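Local coordinates for ARO (armadillo repeats only protein) (Plasmodium falciparum Santa Lucia, PDB 5EWP), which is an armadillo-repeat protein that probably acts as a protein-binding scaffold in moving rhoptries to the apical pole of the malaria parasite and attaching them there, at residues 73-76 / 77-80; 66-69 / 70-74; 10-13 / 14-18; 17-20 / 21-25. All coordinates share one frame; numbering follows the deposited sequence.

Contact 1. Residues 73-76 / 77-80; sequences ENEP and HYKD
Glu75 lays its side chain alongside those of His77 and Tyr78, with Pro76 standing between them in the chain. The carboxylate oxygen Glu75 OE1 comes to the edge of the imidazole, near the ring plane, 3.5 Å from His77 CE1. The polarised C-H there suits an acidic neighbour, whatever the charge on the ring. The same oxygen reaches the phenol ring obliquely, 3.5 Å from Tyr78 CE2. His77 is turned so that CG sits between its own backbone N and carbonyl carbon (chi1 77°), which swings the imidazole back over the phenol; His77 NE2 stands 3.6 Å above the Tyr78 ring plane, over its centre. A water at the edge of the Tyr78 ring joins the two polar ends, donating to Glu75 OE2 at 2.6 Å and hydrogen bonding to Tyr78 OH at 3.1 Å. Pro76 suits the opening of a helix, where an amide hydrogen has no earlier carbonyl in helical position to bind. Its carbonyl still serves, since Pro76 O accepts from Lys79 N at 3.1 Å. One residue back, Glu75 O takes the N-H of Tyr78 almost straight, at 169°. The contact lies on the surface where the loop from helix 58-70 enters helix 77-84. Asp80 forms a salt bridge with Arg83 within that helix, while Lys79 NZ, bonded to Val115 O, and Asp80 OD1, bonded to Asn117, tie this end of helix 77-84 to the loop that follows helix 100-113.

Contact 2. Residues 66-69 / 70-74; sequences LAIL and ASKEN
Ala70 still belongs to the regular helix: its N-H meets Leu66 O, with Ala70 N 2.9 Å from that oxygen. Its methyl group rests over the preceding turn, with Ala70 CB 3.5 Å from Leu66 O. A small residue suits the site because Ile82, Phe112 and Leu113 press against it from two other helices. The hydroxyl of Ser71 turns back onto the preceding turn. With OG set between the backbone N and the carbonyl carbon (chi1 73°), Ser71 OG donates to Ile68 O at 2.7 Å, tilted 23° from the carbonyl plane. Ser71 N reaches that same oxygen at 3.1 Å, and both donors come from one face of the plane. Two bonds therefore grip Ile68 O, and a serine, short and able to donate, is well fitted to supply the second. Lys72 follows, its N bonding to Leu69 O at 3.2 Å. A bend at chi2 (-46°) folds its chain back alongside Ile68, where Lys72 CE packs 4.0 Å from Ile68 CG2. The methylene chain lies beside the isoleucine, while the positive charge is carried near the C-terminal end of a helix, where it would tend to interact favourably with the helix dipole. Ser71 N and Lys72 N thus each bond to a carbonyl three residues back. Such a helix end, followed by a short link to helix 77-84, is consistent with the helical stacking expected of an armadillo-repeat protein.

Contact 3. Residues 10-13 / 14-18; sequences SFTS and NDILR
Thr12 directs its CB toward the first turn of the helix and divides its two branches between Ile16 and Leu17. From CB, the hydroxyl branch lies opposite the backbone nitrogen (chi1 -178°) and brings Thr12 OG1 to 3.2 Å from Ile16 CD1, with Ile16 CB a little farther off. The two side chains cross at about a right angle, so the oxygen meets the aliphatic flank of the isoleucine. The methyl branch, placed between the backbone N and the carbonyl carbon, meets Leu17 instead: Thr12 CG2 packs 3.6 Å from Leu17 CD2 and nearly as close to Leu17 CG. Threonine suits this place because its beta-branch gives two short arms that reach two different side chains, with CG2 making the apolar contact. Ser13 provides the cap. Its hydroxyl accepts from the backbone, Asp15 N lying 2.9 Å from Ser13 OG, while Ser13 O receives Leu17 N at 3.2 Å and, weakly, Ile16 N. Serine is apt here, being short enough to fold its oxygen onto an N-H that lacks a helical acceptor. Asp15, in the first turn, would add a favourable negative charge near the positive end of the helix dipole; its OD2 bonds to Ser37 OG, and Asp15 OD1 makes a long, weak ion pair of 3.5 Å with Arg18 NH1. The main partner of Arg18 is Glu30 of helix 28-34. Ser13 is thus a classical N-cap for helix 14-25, and the contact of Thr12, just before the cap, with Leu17, four residues after it, recalls the hydrophobic staple found at many helix starts.

Contact 4. Residues 17-20 / 21-25; sequences LRFD and KAYDE
Leu17 accepts the N-H of Lys21 on its carbonyl, Lys21 N to Leu17 O being 3.0 Å. The Lys21 chain is extended and bends only at its last torsion, which brings Lys21 NZ to 2.9 Å from Glu25 OE1 on its syn side, a salt bridge one turn along the solvent-facing side of the helix. Arg18 O bonds to Ala22 N at 2.9 Å, and the methyl of Ala22 settles 3.3 Å from that oxygen, Ala22 CB to Arg18 O. Alanine fits because Phe31 and Glu30 of helix 28-34 lie against it; Glu30 also binds the guanidinium of Arg18. The helix is amphipathic, as is usual for helices packed in a solenoid, and Phe19 lies on its buried face. Chi1 of Phe19 (-179°) sets the ring against that of Phe31, planes about 60° apart, with Leu61 and Gln65 of helix 58-70 beside it. Phe19 O takes Tyr23 N at 2.9 Å, and Phe19 CE2 touches Tyr23 CB at 4.3 Å. With the same chi1, the Tyr23 ring runs out beside it and its side chain meets Gln65. Asp20, on the exposed side, accepts a nearly straight bond from Asp24 N on its own carbonyl. The carboxylate of Asp24 sits beyond the oxygen end of that carbonyl, Asp24 OD2 standing 3.2 Å from Asp20 O, two acceptors that do not bond to each other, the carboxylate being placed there by chi1 of -63°.

From the N terminus, contact 3 comes first, turning the leading segment into helix 14-25. Contact 4 carries on along that helix and shares Leu17 and Arg18 with contact 3, their centres about 10 Å apart. The chain then passes through helix 28-34 before contact 2 ends helix 58-70, and contact 1, sharing Glu73 and Asn74 with contact 2, leads into helix 77-84. These two touch, for Lys79 and Tyr78 pack on the carbonyls of Ala70 and Leu69. Each contact is local and closes no loop; the members of each pair overlap in sequence, and the two pairs follow in series. They stay apart, yet Phe19 and Tyr23 of contact 4 lean on helix 58-70, linking the opening helix to the next layers of the solenoid.

Contact 1. Residues 73-76 / 77-80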
# COMPACT_ATOMS: atom_id res chain seq x y z
N GLU A 73 2.28 5.81 15.57
CA GLU A 73 2.92 7.11 15.31
C GLU A 73 4.00 7.49 16.33
O GLU A 73 5.09 7.90 15.96
CB GLU A 73 1.87 8.22 15.26
N ASN A 74 3.66 7.37 17.61
CA ASN A 74 4.53 7.82 18.69
C ASN A 74 5.61 6.80 19.05
O ASN A 74 6.44 7.06 19.92
CB ASN A 74 3.70 8.16 19.94
N GLU A 75 5.58 5.63 18.40
CA GLU A 75 6.64 4.64 18.58
C GLU A 75 7.20 4.18 17.24
O GLU A 75 7.07 3.01 16.87
CB GLU A 75 6.14 3.42 19.36
CG GLU A 75 5.24 3.72 20.54
CD GLU A 75 5.08 2.52 21.46
OE1 GLU A 75 6.10 1.92 21.86
OE2 GLU A 75 3.92 2.14 21.74
N PRO A 76 7.86 5.09 16.51
CA PRO A 76 8.36 4.73 15.17
C PRO A 76 9.40 3.62 15.20
O PRO A 76 9.71 3.07 14.13
CB PRO A 76 8.97 6.03 14.66
CG PRO A 76 9.29 6.83 15.90
CD PRO A 76 8.21 6.47 16.87
N HIS A 77 9.93 3.28 16.37
CA HIS A 77 10.99 2.28 16.44
C HIS A 77 10.51 0.90 15.98
O HIS A 77 11.29 0.08 15.54
CB HIS A 77 11.58 2.19 17.85
CG HIS A 77 10.72 1.44 18.82
ND1 HIS A 77 9.72 2.04 19.56
CD2 HIS A 77 10.72 0.13 19.18
CE1 HIS A 77 9.14 1.14 20.33
NE2 HIS A 77 9.72 -0.03 20.12
N TYR A 78 9.21 0.65 16.08
CA TYR A 78 8.69 -0.65 15.65
C TYR A 78 8.96 -0.89 14.16
O TYR A 78 9.18 -2.04 13.74
CB TYR A 78 7.20 -0.76 15.97
CG TYR A 78 6.93 -1.14 17.42
CD1 TYR A 78 7.45 -2.31 17.96
CD2 TYR A 78 6.15 -0.33 18.23
CE1 TYR A 78 7.20 -2.65 19.28
CE2 TYR A 78 5.90 -0.67 19.56
CZ TYR A 78 6.43 -1.83 20.07
OH TYR A 78 6.18 -2.18 21.38
N LYS A 79 8.94 0.17 13.37
CA LYS A 79 9.14 0.03 11.93
C LYS A 79 10.51 -0.53 11.60
O LYS A 79 10.67 -1.29 10.64
CB LYS A 79 8.92 1.37 11.21
CG LYS A 79 7.46 1.82 11.25
CD LYS A 79 7.28 3.14 10.51
CE LYS A 79 5.84 3.61 10.64
NZ LYS A 79 5.56 4.76 9.75
N ASP A 80 11.52 -0.14 12.39
CA ASP A 80 12.85 -0.69 12.21
C ASP A 80 12.96 -2.11 12.75
O ASP A 80 13.59 -2.96 12.13
CB ASP A 80 13.91 0.19 12.89
CG ASP A 80 14.10 1.53 12.21
OD1 ASP A 80 14.17 1.58 10.95
OD2 ASP A 80 14.19 2.55 12.92
O HOH W 1 3.96 -0.36 22.42

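Contact 2. Residues 66-69 / 70-74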
# COMPACT_ATOMS: atom_id res chain seq x y z
N LEU A 66 1.46 -7.04 13.76
CA LEU A 66 2.66 -6.34 13.29
C LEU A 66 2.27 -5.02 12.63
O LEU A 66 2.93 -3.99 12.82
CB LEU A 66 3.46 -7.22 12.33
CG LEU A 66 4.24 -8.35 13.00
CD1 LEU A 66 4.72 -9.41 12.00
CD2 LEU A 66 5.41 -7.81 13.84
N ALA A 67 1.18 -5.04 11.86
CA ALA A 67 0.67 -3.82 11.24
C ALA A 67 0.28 -2.78 12.30
O ALA A 67 0.50 -1.59 12.13
CB ALA A 67 -0.51 -4.14 10.34
N ILE A 68 -0.32 -3.26 13.38
CA ILE A 68 -0.71 -2.38 14.48
C ILE A 68 0.52 -1.73 15.09
O ILE A 68 0.54 -0.51 15.32
CB ILE A 68 -1.53 -3.15 15.54
CG1 ILE A 68 -2.90 -3.50 14.95
CG2 ILE A 68 -1.69 -2.33 16.80
CD1 ILE A 68 -3.71 -4.50 15.78
N LEU A 69 1.56 -2.52 15.32
CA LEU A 69 2.79 -1.97 15.87
C LEU A 69 3.40 -0.96 14.90
O LEU A 69 3.88 0.11 15.32
CB LEU A 69 3.79 -3.08 16.19
CG LEU A 69 3.36 -4.06 17.28
CD1 LEU A 69 4.42 -5.14 17.48
CD2 LEU A 69 3.07 -3.32 18.58
N ALA A 70 3.37 -1.28 13.61
CA ALA A 70 3.91 -0.36 12.59
C ALA A 70 3.11 0.95 12.50
O ALA A 70 3.62 1.96 12.02
CB ALA A 70 3.95 -1.04 11.22
N SER A 71 1.87 0.93 12.97
CA SER A 71 1.01 2.10 12.82
C SER A 71 1.12 3.03 14.03
O SER A 71 0.52 4.11 14.04
CB SER A 71 -0.44 1.67 12.62
OG SER A 71 -0.99 1.19 13.83
N LYS A 72 1.88 2.63 15.05
CA LYS A 72 2.07 3.48 16.22
C LYS A 72 2.94 4.70 15.90
O LYS A 72 4.17 4.62 15.91
CB LYS A 72 2.70 2.68 17.37
CG LYS A 72 1.79 1.63 17.97
CD LYS A 72 0.41 2.19 18.23
CE LYS A 72 -0.59 1.09 18.56
NZ LYS A 72 -1.98 1.52 18.24
N GLU A 73 2.28 5.81 15.57
CA GLU A 73 2.92 7.11 15.31
C GLU A 73 4.00 7.49 16.33
O GLU A 73 5.09 7.90 15.96
CB GLU A 73 1.87 8.22 15.26
N ASN A 74 3.66 7.37 17.61
CA ASN A 74 4.53 7.82 18.69
C ASN A 74 5.61 6.80 19.05
O ASN A 74 6.44 7.06 19.92
CB ASN A 74 3.70 8.16 19.94

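Contact 3. Residues 10-13 / 14-18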
# COMPACT_ATOMS: atom_id res chain seq x y z
N SER A 10 -8.34 -25.68 28.35
CA SER A 10 -8.00 -26.67 27.34
C SER A 10 -6.55 -26.60 26.86
O SER A 10 -5.96 -25.51 26.80
CB SER A 10 -8.95 -26.52 26.15
OG SER A 10 -8.47 -27.23 25.02
N PHE A 11 -5.97 -27.75 26.51
CA PHE A 11 -4.74 -27.78 25.74
C PHE A 11 -5.02 -27.17 24.38
O PHE A 11 -6.11 -27.36 23.83
CB PHE A 11 -4.20 -29.20 25.56
CG PHE A 11 -3.56 -29.78 26.80
CD1 PHE A 11 -2.23 -29.54 27.07
CD2 PHE A 11 -4.29 -30.59 27.65
CE1 PHE A 11 -1.63 -30.08 28.19
CE2 PHE A 11 -3.70 -31.14 28.77
CZ PHE A 11 -2.38 -30.88 29.05
N THR A 12 -4.07 -26.43 23.83
CA THR A 12 -4.31 -25.81 22.53
C THR A 12 -3.06 -25.85 21.65
O THR A 12 -2.00 -26.29 22.09
CB THR A 12 -4.80 -24.37 22.67
OG1 THR A 12 -5.05 -23.82 21.38
CG2 THR A 12 -3.79 -23.52 23.42
N SER A 13 -3.19 -25.42 20.41
CA SER A 13 -2.06 -25.42 19.50
C SER A 13 -0.90 -24.60 20.04
O SER A 13 -1.10 -23.56 20.67
CB SER A 13 -2.47 -24.87 18.14
OG SER A 13 -1.33 -24.39 17.42
N ASN A 14 0.31 -25.08 19.79
CA ASN A 14 1.52 -24.37 20.14
C ASN A 14 1.49 -22.96 19.56
O ASN A 14 1.92 -22.01 20.21
CB ASN A 14 2.76 -25.10 19.62
CG ASN A 14 4.04 -24.54 20.19
OD1 ASN A 14 4.14 -24.29 21.39
ND2 ASN A 14 5.02 -24.30 19.32
N ASP A 15 0.98 -22.84 18.34
CA ASP A 15 0.97 -21.54 17.65
C ASP A 15 0.07 -20.54 18.37
O ASP A 15 0.37 -19.34 18.42
CB ASP A 15 0.54 -21.70 16.19
CG ASP A 15 1.60 -22.36 15.34
OD1 ASP A 15 2.68 -22.65 15.89
OD2 ASP A 15 1.37 -22.55 14.13
N ILE A 16 -1.03 -21.03 18.93
CA ILE A 16 -1.92 -20.16 19.69
C ILE A 16 -1.23 -19.70 20.97
O ILE A 16 -1.34 -18.53 21.35
CB ILE A 16 -3.25 -20.86 20.02
CG1 ILE A 16 -4.07 -21.04 18.74
CG2 ILE A 16 -4.04 -20.07 21.07
CD1 ILE A 16 -5.41 -21.73 18.95
N LEU A 17 -0.51 -20.60 21.63
CA LEU A 17 0.22 -20.21 22.83
C LEU A 17 1.33 -19.22 22.50
O LEU A 17 1.53 -18.25 23.23
CB LEU A 17 0.78 -21.44 23.52
CG LEU A 17 -0.35 -22.31 24.06
CD1 LEU A 17 0.22 -23.47 24.79
CD2 LEU A 17 -1.23 -21.50 24.99
N ARG A 18 2.05 -19.48 21.41
CA ARG A 18 3.11 -18.59 20.95
C ARG A 18 2.55 -17.22 20.63
O ARG A 18 3.13 -16.21 21.00
CB ARG A 18 3.82 -19.17 19.72
CG ARG A 18 4.78 -20.30 20.07
CD ARG A 18 5.35 -20.97 18.82
NE ARG A 18 6.11 -20.05 17.98
CZ ARG A 18 6.36 -20.26 16.69
NH1 ARG A 18 5.91 -21.35 16.09
NH2 ARG A 18 7.06 -19.36 16.00

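Contact 4. Residues 17-20 / 21-25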
# COMPACT_ATOMS: atom_id res chain seq x y z
N LEU A 17 -0.51 -20.60 21.63
CA LEU A 17 0.22 -20.21 22.83
C LEU A 17 1.33 -19.22 22.50
O LEU A 17 1.53 -18.25 23.23
CB LEU A 17 0.78 -21.44 23.52
CG LEU A 17 -0.35 -22.31 24.06
CD1 LEU A 17 0.22 -23.47 24.79
CD2 LEU A 17 -1.23 -21.50 24.99
N ARG A 18 2.05 -19.48 21.41
CA ARG A 18 3.11 -18.59 20.95
C ARG A 18 2.55 -17.22 20.63
O ARG A 18 3.13 -16.21 21.00
CB ARG A 18 3.82 -19.17 19.72
CG ARG A 18 4.78 -20.30 20.07
CD ARG A 18 5.35 -20.97 18.82
NE ARG A 18 6.11 -20.05 17.98
CZ ARG A 18 6.36 -20.26 16.69
NH1 ARG A 18 5.91 -21.35 16.09
NH2 ARG A 18 7.06 -19.36 16.00
N PHE A 19 1.39 -17.19 19.98
CA PHE A 19 0.74 -15.92 19.68
C PHE A 19 0.38 -15.14 20.95
O PHE A 19 0.65 -13.94 21.05
CB PHE A 19 -0.54 -16.11 18.84
CG PHE A 19 -1.21 -14.81 18.52
CD1 PHE A 19 -0.85 -14.09 17.38
CD2 PHE A 19 -2.17 -14.26 19.38
CE1 PHE A 19 -1.45 -12.87 17.08
CE2 PHE A 19 -2.76 -13.05 19.10
CZ PHE A 19 -2.39 -12.34 17.95
N ASP A 20 -0.25 -15.82 21.91
CA ASP A 20 -0.68 -15.14 23.13
C ASP A 20 0.49 -14.56 23.90
O ASP A 20 0.40 -13.46 24.44
CB ASP A 20 -1.48 -16.10 24.03
CG ASP A 20 -2.84 -16.42 23.45
OD1 ASP A 20 -3.29 -15.67 22.55
OD2 ASP A 20 -3.46 -17.41 23.90
N LYS A 21 1.59 -15.29 23.93
CA LYS A 21 2.77 -14.81 24.63
C LYS A 21 3.41 -13.64 23.87
O LYS A 21 3.80 -12.64 24.47
CB LYS A 21 3.78 -15.94 24.82
CG LYS A 21 5.01 -15.55 25.65
CD LYS A 21 5.93 -16.72 25.87
CE LYS A 21 7.14 -16.35 26.71
NZ LYS A 21 8.04 -15.40 26.00
N ALA A 22 3.50 -13.77 22.55
CA ALA A 22 4.05 -12.69 21.74
C ALA A 22 3.22 -11.41 21.92
O ALA A 22 3.77 -10.31 21.96
CB ALA A 22 4.11 -13.10 20.28
N TYR A 23 1.90 -11.57 22.04
CA TYR A 23 0.98 -10.45 22.20
C TYR A 23 1.21 -9.71 23.52
O TYR A 23 1.32 -8.48 23.56
CB TYR A 23 -0.46 -10.93 22.10
CG TYR A 23 -1.50 -9.83 22.22
CD1 TYR A 23 -1.93 -9.12 21.10
CD2 TYR A 23 -2.05 -9.51 23.46
CE1 TYR A 23 -2.87 -8.12 21.21
CE2 TYR A 23 -3.00 -8.51 23.57
CZ TYR A 23 -3.40 -7.82 22.44
OH TYR A 23 -4.35 -6.82 22.54
N ASP A 24 1.26 -10.47 24.61
CA ASP A 24 1.55 -9.91 25.93
C ASP A 24 2.87 -9.15 25.96
O ASP A 24 3.02 -8.20 26.72
CB ASP A 24 1.58 -11.01 27.00
CG ASP A 24 0.24 -11.70 27.18
OD1 ASP A 24 -0.81 -11.07 26.90
OD2 ASP A 24 0.24 -12.88 27.60
N GLU A 25 3.83 -9.57 25.14
CA GLU A 25 5.19 -9.02 25.23
C GLU A 25 5.64 -8.15 24.05
O GLU A 25 6.82 -7.78 23.99
CB GLU A 25 6.18 -10.17 25.42
CG GLU A 25 5.90 -11.03 26.65
CD GLU A 25 6.76 -12.28 26.72
OE1 GLU A 25 7.59 -12.51 25.81
OE2 GLU A 25 6.62 -13.04 27.70